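Local coordinates for protein glycosyltransferase Gtf1 (Streptococcus pneumoniae, PDB 4PQG) that belongs to the GT-B glycosyltransferases, in which two Rossmann-like domains face each other across a cleft, here holding uridine-5'-diphosphate, and also carries an extended beta-sheet domain, at residues Tyr27-Arg32 against Ile225-Thr230; Ala33-Lys38 against Glu499-Thr504; Val285-Gln290 against Val433-Gln438; Gly314-Leu319 against Thr417-Ile422. One frame throughout, in Å; residues are numbered along the deposited sequence.

Contact 1 (Tyr27-Arg32 against Ile225-Thr230). With UDP (uridine-5'-diphosphate), chain C.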
# COMPACT_ATOMS: atom_id res chain seq x y z
N TYR A 27 -1.68 -2.60 2.74
CA TYR A 27 -2.81 -3.30 3.37
C TYR A 27 -2.34 -4.43 4.31
O TYR A 27 -2.93 -4.63 5.38
CB TYR A 27 -3.82 -3.79 2.32
CG TYR A 27 -4.68 -2.65 1.84
CD1 TYR A 27 -5.81 -2.28 2.55
CD2 TYR A 27 -4.32 -1.89 0.72
CE1 TYR A 27 -6.59 -1.21 2.15
CE2 TYR A 27 -5.09 -0.81 0.30
CZ TYR A 27 -6.22 -0.48 1.03
OH TYR A 27 -7.00 0.57 0.66
N ALA A 28 -1.29 -5.15 3.90
CA ALA A 28 -0.67 -6.15 4.77
C ALA A 28 -0.21 -5.54 6.10
O ALA A 28 -0.34 -6.17 7.16
CB ALA A 28 0.51 -6.82 4.08
N GLN A 29 0.35 -4.34 6.02
CA GLN A 29 0.77 -3.63 7.23
C GLN A 29 -0.45 -3.30 8.09
O GLN A 29 -0.39 -3.40 9.32
CB GLN A 29 1.50 -2.34 6.88
CG GLN A 29 2.92 -2.50 6.37
CD GLN A 29 3.71 -1.20 6.54
OE1 GLN A 29 3.24 -0.12 6.17
NE2 GLN A 29 4.90 -1.30 7.13
N ALA A 30 -1.54 -2.90 7.44
CA ALA A 30 -2.76 -2.60 8.15
C ALA A 30 -3.33 -3.88 8.78
O ALA A 30 -3.78 -3.84 9.93
CB ALA A 30 -3.78 -1.94 7.24
N TYR A 31 -3.31 -5.00 8.06
CA TYR A 31 -3.69 -6.27 8.68
C TYR A 31 -2.85 -6.54 9.94
O TYR A 31 -3.40 -6.83 11.00
CB TYR A 31 -3.59 -7.44 7.71
CG TYR A 31 -4.81 -7.64 6.83
CD1 TYR A 31 -5.97 -8.25 7.34
CD2 TYR A 31 -4.81 -7.24 5.50
CE1 TYR A 31 -7.08 -8.46 6.52
CE2 TYR A 31 -5.92 -7.42 4.68
CZ TYR A 31 -7.06 -8.04 5.20
OH TYR A 31 -8.16 -8.23 4.38
N ARG A 32 -1.53 -6.43 9.81
CA ARG A 32 -0.58 -6.67 10.91
C ARG A 32 -0.86 -5.77 12.12
O ARG A 32 -0.80 -6.23 13.27
CB ARG A 32 0.86 -6.47 10.44
CG ARG A 32 1.92 -7.11 11.33
CD ARG A 32 3.33 -6.75 10.87
NE ARG A 32 3.52 -7.12 9.46
CZ ARG A 32 4.23 -6.41 8.59
NH1 ARG A 32 4.33 -6.81 7.34
NH2 ARG A 32 4.84 -5.28 8.97
N ILE A 225 10.59 -4.80 11.88
CA ILE A 225 10.09 -5.51 10.72
C ILE A 225 10.16 -4.59 9.52
O ILE A 225 9.53 -3.52 9.49
CB ILE A 225 8.65 -6.00 10.93
CG1 ILE A 225 8.57 -6.87 12.20
CG2 ILE A 225 8.15 -6.74 9.70
CD1 ILE A 225 7.18 -7.32 12.57
N LEU A 226 10.92 -5.02 8.53
CA LEU A 226 11.17 -4.25 7.33
C LEU A 226 10.31 -4.70 6.14
O LEU A 226 10.51 -5.79 5.59
CB LEU A 226 12.65 -4.34 6.99
CG LEU A 226 13.24 -3.45 5.91
CD1 LEU A 226 12.94 -1.99 6.19
CD2 LEU A 226 14.75 -3.69 5.87
N ASP A 227 9.38 -3.85 5.75
CA ASP A 227 8.50 -4.15 4.62
C ASP A 227 9.03 -3.70 3.26
O ASP A 227 8.99 -4.46 2.27
CB ASP A 227 7.11 -3.60 4.90
CG ASP A 227 6.39 -4.43 5.93
OD1 ASP A 227 6.17 -5.63 5.62
OD2 ASP A 227 6.10 -3.91 7.05
N ARG A 228 9.54 -2.48 3.22
CA ARG A 228 10.15 -1.89 2.04
C ARG A 228 11.26 -0.98 2.48
O ARG A 228 11.14 -0.30 3.52
CB ARG A 228 9.16 -1.01 1.33
CG ARG A 228 8.27 -1.66 0.33
CD ARG A 228 7.76 -0.52 -0.52
NE ARG A 228 6.31 -0.51 -0.69
CZ ARG A 228 5.70 -1.03 -1.74
NH1 ARG A 228 6.42 -1.63 -2.68
NH2 ARG A 228 4.37 -0.96 -1.84
N GLU A 229 12.31 -0.90 1.68
CA GLU A 229 13.62 -0.47 2.20
C GLU A 229 14.52 0.21 1.17
O GLU A 229 15.70 0.50 1.45
CB GLU A 229 14.29 -1.70 2.85
CG GLU A 229 15.78 -1.93 2.63
CD GLU A 229 16.15 -2.61 1.32
OE1 GLU A 229 15.30 -2.76 0.40
OE2 GLU A 229 17.34 -2.97 1.19
N THR A 230 13.99 0.47 -0.03
CA THR A 230 14.79 1.13 -1.07
C THR A 230 15.41 2.42 -0.54
O THR A 230 14.69 3.28 -0.06
CB THR A 230 13.97 1.44 -2.34
OG1 THR A 230 13.61 0.21 -2.97
CG2 THR A 230 14.78 2.29 -3.31
N1 UDP C . -8.00 -2.83 -2.32
C2 UDP C . -8.98 -1.93 -1.83
N3 UDP C . -9.83 -1.38 -2.68
C4 UDP C . -9.80 -1.64 -4.00
C5 UDP C . -8.85 -2.51 -4.52
C6 UDP C . -7.95 -3.11 -3.64
O2 UDP C . -9.06 -1.66 -0.61
O4 UDP C . -10.65 -1.08 -4.73
C1' UDP C . -7.10 -3.46 -1.34
C2' UDP C . -7.52 -4.91 -1.15
O2' UDP C . -8.56 -5.09 -0.17
C3' UDP C . -6.24 -5.63 -0.75
C4' UDP C . -5.13 -4.76 -1.34
O4' UDP C . -5.75 -3.55 -1.81
O3' UDP C . -6.10 -5.66 0.68
C5' UDP C . -4.43 -5.42 -2.53
O5' UDP C . -3.63 -6.48 -2.04
PA UDP C . -3.21 -7.72 -2.97
O1A UDP C . -2.34 -8.65 -2.17
O2A UDP C . -4.49 -8.26 -3.57
O3A UDP C . -2.49 -7.11 -4.28
PB UDP C . -1.14 -6.25 -4.44
O1B UDP C . -0.48 -6.86 -5.66
O2B UDP C . -1.61 -4.82 -4.62
O3B UDP C . -0.32 -6.51 -3.19
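Arg32 leaves helix 24-38 with CG opposite its backbone N (chi1 -161°) and then bends at chi3 (-55°), which turns its guanidinium end-on to Asp227. Asp227 directly follows strand 223-226, in the parallel sheet of the first Rossmann-like domain of this GT-B fold. The two residues form a two-pronged salt bridge. Arg32 NH1 donates to Asp227 OD1 at 2.8 Å. Arg32 NH2 donates to Asp227 OD2 at 2.7 Å, on the syn lone pair of that oxygen. The guanidinium and carboxylate planes lie only 17° apart, and the paired bonds fix the rotation of the carboxylate. Gln29 adds a third bond: its NE2 reaches Asp227 OD2 at 2.9 Å, from above the carboxylate plane. OD2 thus accepts two donors, while OD1 also accepts from His250 NE2. A second shell from strand 10-15 holds the donors, with Asn13 on Arg32 NH2 and Asn15 on Gln29 OE1. Ile225 lays CG2 over one face of the guanidinium, 3.7 Å from Arg32 NH2. Tyr27, on the same helix, belongs to the pocket of UDP. Its ring lies against the ribose, with UDP C1' over the ring centre, and its OH bonds to His392. Tyr27 OH comes within 3.3 Å of UDP O2.

Contact 2 (Ala33-Lys38 against Glu499-Thr504)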
# COMPACT_ATOMS: atom_id res chain seq x y z
N ALA A 33 -1.19 -4.51 11.85
CA ALA A 33 -1.56 -3.57 12.90
C ALA A 33 -2.80 -4.04 13.66
O ALA A 33 -2.87 -3.86 14.88
CB ALA A 33 -1.80 -2.18 12.31
N GLY A 34 -3.77 -4.60 12.94
CA GLY A 34 -4.96 -5.19 13.55
C GLY A 34 -4.63 -6.33 14.48
O GLY A 34 -5.25 -6.49 15.53
N VAL A 35 -3.64 -7.13 14.08
CA VAL A 35 -3.17 -8.25 14.89
C VAL A 35 -2.46 -7.76 16.15
O VAL A 35 -2.70 -8.27 17.25
CB VAL A 35 -2.20 -9.17 14.11
CG1 VAL A 35 -1.48 -10.12 15.06
CG2 VAL A 35 -2.93 -9.94 13.02
N PHE A 36 -1.57 -6.78 16.00
CA PHE A 36 -0.83 -6.24 17.13
C PHE A 36 -1.75 -5.59 18.16
O PHE A 36 -1.51 -5.72 19.36
CB PHE A 36 0.28 -5.31 16.68
CG PHE A 36 1.38 -6.00 15.91
CD1 PHE A 36 1.62 -7.36 16.09
CD2 PHE A 36 2.18 -5.29 15.03
CE1 PHE A 36 2.64 -8.00 15.40
CE2 PHE A 36 3.21 -5.92 14.34
CZ PHE A 36 3.44 -7.28 14.52
N ARG A 37 -2.80 -4.91 17.69
CA ARG A 37 -3.80 -4.33 18.58
C ARG A 37 -4.50 -5.41 19.40
O ARG A 37 -4.66 -5.27 20.62
CB ARG A 37 -4.83 -3.51 17.80
CG ARG A 37 -4.31 -2.18 17.28
CD ARG A 37 -5.42 -1.24 16.84
NE ARG A 37 -6.28 -1.80 15.80
CZ ARG A 37 -6.13 -1.63 14.49
NH1 ARG A 37 -5.14 -0.89 14.00
NH2 ARG A 37 -6.98 -2.21 13.66
N LYS A 38 -4.90 -6.48 18.72
CA LYS A 38 -5.59 -7.58 19.37
C LYS A 38 -4.72 -8.25 20.40
O LYS A 38 -5.19 -8.61 21.47
CB LYS A 38 -6.04 -8.62 18.34
CG LYS A 38 -7.38 -8.34 17.70
CD LYS A 38 -7.60 -9.29 16.52
CE LYS A 38 -9.04 -9.30 16.05
NZ LYS A 38 -9.49 -7.96 15.61
N GLU A 499 -2.17 -16.58 16.99
CA GLU A 499 -1.31 -17.58 17.61
C GLU A 499 0.04 -17.66 16.92
O GLU A 499 1.06 -17.89 17.56
CB GLU A 499 -1.98 -18.95 17.62
CG GLU A 499 -3.06 -19.09 18.69
CD GLU A 499 -2.52 -18.84 20.08
OE1 GLU A 499 -1.47 -19.44 20.44
OE2 GLU A 499 -3.13 -18.04 20.82
N LYS A 500 0.05 -17.47 15.60
CA LYS A 500 1.30 -17.49 14.86
C LYS A 500 2.15 -16.29 15.26
O LYS A 500 3.36 -16.41 15.47
CB LYS A 500 1.07 -17.51 13.34
CG LYS A 500 0.29 -18.72 12.86
CD LYS A 500 0.28 -18.86 11.34
CE LYS A 500 -0.77 -19.86 10.89
NZ LYS A 500 -0.45 -21.25 11.32
N TRP A 501 1.51 -15.13 15.38
CA TRP A 501 2.21 -13.90 15.77
C TRP A 501 2.64 -13.96 17.22
O TRP A 501 3.82 -13.75 17.52
CB TRP A 501 1.36 -12.66 15.48
CG TRP A 501 1.45 -12.23 14.02
CD1 TRP A 501 0.46 -12.31 13.04
CD2 TRP A 501 2.61 -11.64 13.33
NE1 TRP A 501 0.91 -11.83 11.84
CE2 TRP A 501 2.19 -11.42 11.94
CE3 TRP A 501 3.90 -11.30 13.71
CZ2 TRP A 501 3.04 -10.87 10.99
CZ3 TRP A 501 4.76 -10.75 12.75
CH2 TRP A 501 4.34 -10.54 11.42
N LYS A 502 1.70 -14.28 18.10
CA LYS A 502 1.99 -14.52 19.51
C LYS A 502 3.21 -15.43 19.66
O LYS A 502 4.16 -15.07 20.35
CB LYS A 502 0.77 -15.11 20.21
CG LYS A 502 0.77 -15.01 21.73
CD LYS A 502 -0.57 -15.48 22.29
CE LYS A 502 -0.50 -15.80 23.78
NZ LYS A 502 -0.39 -14.58 24.62
N LYS A 503 3.19 -16.58 19.00
CA LYS A 503 4.32 -17.53 19.05
C LYS A 503 5.65 -16.89 18.61
O LYS A 503 6.67 -17.06 19.27
CB LYS A 503 4.02 -18.77 18.20
CG LYS A 503 5.09 -19.86 18.22
CD LYS A 503 4.74 -20.98 17.23
CE LYS A 503 5.65 -22.19 17.37
NZ LYS A 503 7.05 -21.95 16.91
N THR A 504 5.62 -16.16 17.49
CA THR A 504 6.81 -15.50 16.95
C THR A 504 7.29 -14.39 17.89
O THR A 504 8.48 -14.24 18.12
CB THR A 504 6.54 -14.91 15.54
OG1 THR A 504 5.75 -15.83 14.77
CG2 THR A 504 7.85 -14.65 14.79
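This is a helix-helix contact that ties the C-terminal end of the chain back to the first Rossmann-like domain, as is common in GT-B proteins. Helix 24-38 is the first long helix of that domain. Helix 494-508 is the last helix of the chain and lies beside it. The backbones come nearest at Val35 and Trp501, whose CA atoms are 7.9 Å apart. Trp501 carries the contact from its side, and Val35 and Phe36 meet it from the other. Phe36 and Trp501 make a T-shaped stack. The edge of the Phe36 ring, at CE1 and CZ, points at the face of the six-membered ring of Trp501. The ring centroids of Phe36 and Trp501 are 5.4 Å apart and the planes stand at 80°. The closest atoms of this pair are Phe36 CE1 and Trp501 CE3, at 3.9 Å. Val35 meets the five-membered part of the indole. Its CG1 branch, turned away from the backbone N (chi1 167°), lies 3.6 Å from Trp501 CD1, while CG2 stays farther off at 4.1 Å from the same atom. All three side chains are buried, and no hydrogen bond crosses between the segments. Phe36 also touches Ile11 and Phe45 of the neighbouring sheet strands, and Trp501 touches Leu39 and Ile311. Within the last helix, Lys500 O accepts two bonds from Thr504, one from N and one from OG1. They arrive from opposite faces of the carbonyl plane, and Thr504 OG1 lies 2.6 Å from Lys500 O.

Contact 3 (Val285-Gln290 against Val433-Gln438); sequences VSTDRQ and VPYGNQ
Tyr435 projects from its loop toward the start of helix 288-301, and Gln290 crosses its ring at about a right angle. Gln290 CB sits over the ring centre in a CH-pi contact, 3.7 Å from the Tyr435 centroid and 9° off the ring normal. With CG anti to the backbone N (chi1 -172°), the Gln290 chain runs on across the same face. Its amide ends near the far rim, where Gln290 CD is 3.6 Å from Tyr435 CE2, and is turned 24° from the ring plane. Pro434 CB lies over the opposite face, toward the rim. Arg289 arrives at the ring edge in plane, with CG 3.8 Å from Tyr435 CD1. Thr287 OG1 approaches the root of the side chain, 3.7 Å from Tyr435 CB. Thr287 is the N-cap residue of helix 288-301, and its OG1 accepts the capping bond from Gln290 N. The polar ends bond farther out: Tyr435 OH to Glu252, and Gln290 NE2 to His253 and Ala251 O. A cis peptide precedes Tyr435. The contact thus joins the turn after strand 282-285 of the first parallel sheet to the turn between strand 428-431 and helix 436-440 of the second domain.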
# COMPACT_ATOMS: atom_id res chain seq x y z
N VAL A 285 7.59 -15.07 5.09
CA VAL A 285 6.88 -15.25 3.81
C VAL A 285 5.44 -15.65 4.04
O VAL A 285 5.12 -16.19 5.10
CB VAL A 285 7.53 -16.30 2.89
CG1 VAL A 285 8.96 -15.90 2.53
CG2 VAL A 285 7.50 -17.68 3.53
N SER A 286 4.56 -15.44 3.06
CA SER A 286 3.14 -15.69 3.26
C SER A 286 2.66 -17.14 3.08
O SER A 286 1.60 -17.49 3.59
CB SER A 286 2.30 -14.77 2.37
OG SER A 286 2.44 -13.42 2.78
N THR A 287 3.41 -17.94 2.34
CA THR A 287 3.04 -19.33 2.08
C THR A 287 4.20 -20.27 2.30
O THR A 287 5.35 -19.87 2.16
CB THR A 287 2.56 -19.55 0.64
OG1 THR A 287 3.67 -19.36 -0.25
CG2 THR A 287 1.43 -18.62 0.29
N ASP A 288 3.90 -21.53 2.61
CA ASP A 288 4.94 -22.55 2.76
C ASP A 288 5.67 -22.86 1.47
O ASP A 288 6.83 -23.23 1.52
CB ASP A 288 4.36 -23.86 3.32
CG ASP A 288 4.05 -23.78 4.80
OD1 ASP A 288 4.79 -23.09 5.54
OD2 ASP A 288 3.07 -24.41 5.22
N ARG A 289 5.00 -22.76 0.33
CA ARG A 289 5.68 -22.96 -0.94
C ARG A 289 6.79 -21.92 -1.16
O ARG A 289 7.89 -22.27 -1.56
CB ARG A 289 4.69 -22.99 -2.11
CG ARG A 289 5.30 -23.29 -3.48
CD ARG A 289 6.08 -24.60 -3.57
NE ARG A 289 6.84 -24.68 -4.82
CZ ARG A 289 7.99 -25.34 -4.98
NH1 ARG A 289 8.54 -26.00 -3.97
NH2 ARG A 289 8.60 -25.34 -6.16
N GLN A 290 6.50 -20.64 -0.88
CA GLN A 290 7.55 -19.63 -1.04
C GLN A 290 8.66 -19.87 -0.03
O GLN A 290 9.84 -19.70 -0.33
CB GLN A 290 7.03 -18.20 -0.92
CG GLN A 290 8.09 -17.16 -1.29
CD GLN A 290 7.52 -15.79 -1.56
OE1 GLN A 290 6.46 -15.43 -1.05
NE2 GLN A 290 8.22 -15.02 -2.38
N VAL A 433 -0.58 -20.45 -11.20
CA VAL A 433 0.73 -19.85 -10.98
C VAL A 433 0.95 -19.62 -9.49
O VAL A 433 -0.00 -19.38 -8.77
CB VAL A 433 0.92 -18.51 -11.75
CG1 VAL A 433 1.07 -18.75 -13.25
CG2 VAL A 433 -0.22 -17.53 -11.47
N PRO A 434 2.21 -19.71 -9.03
CA PRO A 434 2.48 -19.48 -7.61
C PRO A 434 2.43 -17.98 -7.24
O PRO A 434 2.49 -17.14 -8.12
CB PRO A 434 3.89 -20.05 -7.44
CG PRO A 434 4.52 -19.91 -8.78
CD PRO A 434 3.42 -20.04 -9.79
N TYR A 435 2.27 -17.65 -5.96
CA TYR A 435 1.95 -18.60 -4.89
C TYR A 435 0.47 -18.59 -4.52
O TYR A 435 -0.11 -19.63 -4.20
CB TYR A 435 2.80 -18.29 -3.66
CG TYR A 435 4.26 -18.32 -4.00
CD1 TYR A 435 4.94 -19.53 -4.06
CD2 TYR A 435 4.96 -17.15 -4.30
CE1 TYR A 435 6.28 -19.59 -4.40
CE2 TYR A 435 6.30 -17.18 -4.62
CZ TYR A 435 6.97 -18.39 -4.68
OH TYR A 435 8.30 -18.44 -5.02
N GLY A 436 -0.14 -17.40 -4.58
CA GLY A 436 -1.49 -17.20 -4.05
C GLY A 436 -2.61 -18.01 -4.68
O GLY A 436 -3.46 -18.56 -3.97
N ASN A 437 -2.61 -18.09 -6.00
CA ASN A 437 -3.65 -18.83 -6.73
C ASN A 437 -3.63 -20.30 -6.36
O ASN A 437 -4.67 -20.92 -6.22
CB ASN A 437 -3.47 -18.67 -8.24
CG ASN A 437 -4.04 -17.36 -8.76
OD1 ASN A 437 -4.44 -16.48 -7.99
ND2 ASN A 437 -4.09 -17.23 -10.08
N GLN A 438 -2.44 -20.84 -6.20
CA GLN A 438 -2.28 -22.23 -5.82
C GLN A 438 -2.63 -22.48 -4.34
O GLN A 438 -3.00 -23.60 -3.98
CB GLN A 438 -0.87 -22.73 -6.17
CG GLN A 438 -0.64 -22.82 -7.67
CD GLN A 438 0.82 -22.89 -8.06
OE1 GLN A 438 1.71 -22.74 -7.22
NE2 GLN A 438 1.07 -23.11 -9.35

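Contact 4 (Gly314-Leu319 against Thr417-Ile422). With UDP (uridine-5'-diphosphate), chain C.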
# COMPACT_ATOMS: atom_id res chain seq x y z
N GLY A 314 -2.32 -11.68 5.62
CA GLY A 314 -3.71 -11.33 5.92
C GLY A 314 -4.40 -12.47 6.63
O GLY A 314 -3.94 -13.61 6.60
N SER A 315 -5.53 -12.17 7.25
CA SER A 315 -6.38 -13.20 7.84
C SER A 315 -7.81 -12.66 7.81
O SER A 315 -8.01 -11.47 7.61
CB SER A 315 -5.92 -13.53 9.26
OG SER A 315 -5.92 -12.38 10.09
N ILE A 316 -8.79 -13.54 7.99
CA ILE A 316 -10.19 -13.17 7.90
C ILE A 316 -10.78 -13.20 9.32
O ILE A 316 -10.68 -14.22 10.00
CB ILE A 316 -10.95 -14.19 7.01
CG1 ILE A 316 -10.41 -14.18 5.58
CG2 ILE A 316 -12.44 -13.89 6.99
CD1 ILE A 316 -10.75 -15.42 4.79
N ASP A 317 -11.38 -12.10 9.76
CA ASP A 317 -11.93 -12.06 11.13
C ASP A 317 -13.03 -13.10 11.26
O ASP A 317 -12.97 -13.97 12.13
CB ASP A 317 -12.43 -10.66 11.50
CG ASP A 317 -11.29 -9.69 11.79
OD1 ASP A 317 -10.10 -10.09 11.75
OD2 ASP A 317 -11.59 -8.51 12.05
N SER A 318 -14.02 -13.02 10.38
CA SER A 318 -15.02 -14.06 10.23
C SER A 318 -15.42 -14.14 8.77
O SER A 318 -15.19 -13.20 8.01
CB SER A 318 -16.25 -13.75 11.09
OG SER A 318 -16.81 -12.49 10.74
N LEU A 319 -16.02 -15.26 8.39
CA LEU A 319 -16.62 -15.39 7.07
C LEU A 319 -17.76 -14.40 6.97
O LEU A 319 -18.42 -14.10 7.96
CB LEU A 319 -17.14 -16.81 6.85
CG LEU A 319 -16.18 -17.97 7.10
CD1 LEU A 319 -16.83 -19.27 6.68
CD2 LEU A 319 -14.86 -17.78 6.37
N THR A 417 -6.80 -9.80 -1.91
CA THR A 417 -8.16 -9.85 -2.48
C THR A 417 -8.65 -11.29 -2.77
O THR A 417 -9.86 -11.53 -2.82
CB THR A 417 -8.33 -9.03 -3.77
OG1 THR A 417 -7.47 -9.57 -4.79
CG2 THR A 417 -8.03 -7.54 -3.51
N LEU A 418 -7.71 -12.23 -2.95
CA LEU A 418 -8.08 -13.64 -3.11
C LEU A 418 -8.60 -14.21 -1.78
O LEU A 418 -9.62 -14.88 -1.74
CB LEU A 418 -6.90 -14.46 -3.63
CG LEU A 418 -6.12 -13.99 -4.87
CD1 LEU A 418 -4.98 -14.96 -5.14
CD2 LEU A 418 -7.03 -13.84 -6.08
N MET A 419 -7.90 -13.90 -0.70
CA MET A 419 -8.32 -14.27 0.66
C MET A 419 -9.65 -13.59 1.02
O MET A 419 -10.58 -14.23 1.52
CB MET A 419 -7.25 -13.87 1.68
CG MET A 419 -7.61 -14.23 3.12
SD MET A 419 -6.60 -13.35 4.33
CE MET A 419 -7.32 -11.71 4.16
N GLU A 420 -9.72 -12.30 0.75
CA GLU A 420 -10.92 -11.54 1.00
C GLU A 420 -12.09 -12.11 0.20
O GLU A 420 -13.17 -12.34 0.76
CB GLU A 420 -10.69 -10.05 0.71
CG GLU A 420 -9.78 -9.37 1.74
CD GLU A 420 -9.14 -8.05 1.27
OE1 GLU A 420 -9.64 -7.46 0.28
OE2 GLU A 420 -8.14 -7.62 1.90
N ALA A 421 -11.86 -12.37 -1.09
CA ALA A 421 -12.88 -12.98 -1.94
C ALA A 421 -13.42 -14.32 -1.40
O ALA A 421 -14.63 -14.50 -1.31
CB ALA A 421 -12.38 -13.10 -3.38
N ILE A 422 -12.56 -15.26 -1.04
CA ILE A 422 -13.05 -16.56 -0.54
C ILE A 422 -13.71 -16.46 0.84
O ILE A 422 -14.62 -17.24 1.16
CB ILE A 422 -11.98 -17.69 -0.54
CG1 ILE A 422 -10.84 -17.39 0.44
CG2 ILE A 422 -11.45 -17.97 -1.95
CD1 ILE A 422 -10.09 -18.62 0.91
N1 UDP C . -8.00 -2.83 -2.32
C2 UDP C . -8.98 -1.93 -1.83
N3 UDP C . -9.83 -1.38 -2.68
C4 UDP C . -9.80 -1.64 -4.00
C5 UDP C . -8.85 -2.51 -4.52
C6 UDP C . -7.95 -3.11 -3.64
O2 UDP C . -9.06 -1.66 -0.61
O4 UDP C . -10.65 -1.08 -4.73
C1' UDP C . -7.10 -3.46 -1.34
C2' UDP C . -7.52 -4.91 -1.15
O2' UDP C . -8.56 -5.09 -0.17
C3' UDP C . -6.24 -5.63 -0.75
C4' UDP C . -5.13 -4.76 -1.34
O4' UDP C . -5.75 -3.55 -1.81
O3' UDP C . -6.10 -5.66 0.68
C5' UDP C . -4.43 -5.42 -2.53
O5' UDP C . -3.63 -6.48 -2.04
PA UDP C . -3.21 -7.72 -2.97
O1A UDP C . -2.34 -8.65 -2.17
O2A UDP C . -4.49 -8.26 -3.57
O3A UDP C . -2.49 -7.11 -4.28
PB UDP C . -1.14 -6.25 -4.44
O1B UDP C . -0.48 -6.86 -5.66
O2B UDP C . -1.61 -4.82 -4.62
O3B UDP C . -0.32 -6.51 -3.19
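The UDP pocket of this GT-B protein is bordered by helix 416-423, and the loop 314-319 packs on the side of that helix. Met419 does most of the packing. Its CG is anti to the backbone N (chi1 -179°), which sends the chain straight out to the loop. Met419 SD then lies against the peptide between Gly314 and Ser315, 3.3 Å from Gly314 C and equally near Ser315 N. This is a tight approach, and with no side chain at Gly314 the bent CE end can settle beside it. Met419 CE also comes to 3.5 Å from Ser315 O. Ile316 runs past Met419 in the opposite direction. Its CG1 is 3.7 Å from Met419 CG, and its CD1 reaches 3.5 Å from Met419 O. Ser315 OG bonds to Thr494, which anchors the loop to the start of the last helix. Other positions of the same helix hold UDP. Thr417 N gives a nearly straight hydrogen bond (173°) to UDP O2A at 3.2 Å. Thr417 N lies in the first turn of the helix, so the helix N-terminus may favour the charged phosphate; Leu416 N also bonds to UDP. One turn on, Glu420 grips both ribose hydroxyls: UDP O2' donates to Glu420 OE1 at 2.6 Å, and UDP O3' to Glu420 OE2. Tyr399 and Tyr31 also bond to these two oxygens and help set the carboxylate. Glu420 follows Glu412 with seven residues between, the spacing of the EX7E motif found in many GT-B glycosyltransferases.

Contacts 1 and 2 share helix 24-38 and touch: Arg32 and Ile225 both pack on Trp501. Their segments alternate along the chain. The four centres lie about 14 to 21 Å apart. Contact 3 comes after contact 1 has closed, and the segments of contact 4 fall between those of contact 3. Contact 2 spans both, from helix 24-38 to the last helix. Contacts 3 and 4 meet where Asn437 and Gly436 touch Leu418. Contacts 1 and 4 reach UDP from two sides, linked by Tyr31 and Glu420. Contact 1 holds the first domain together beside the cleft, contact 2 fastens the chain end to it, and contacts 3 and 4 reach across to the second domain.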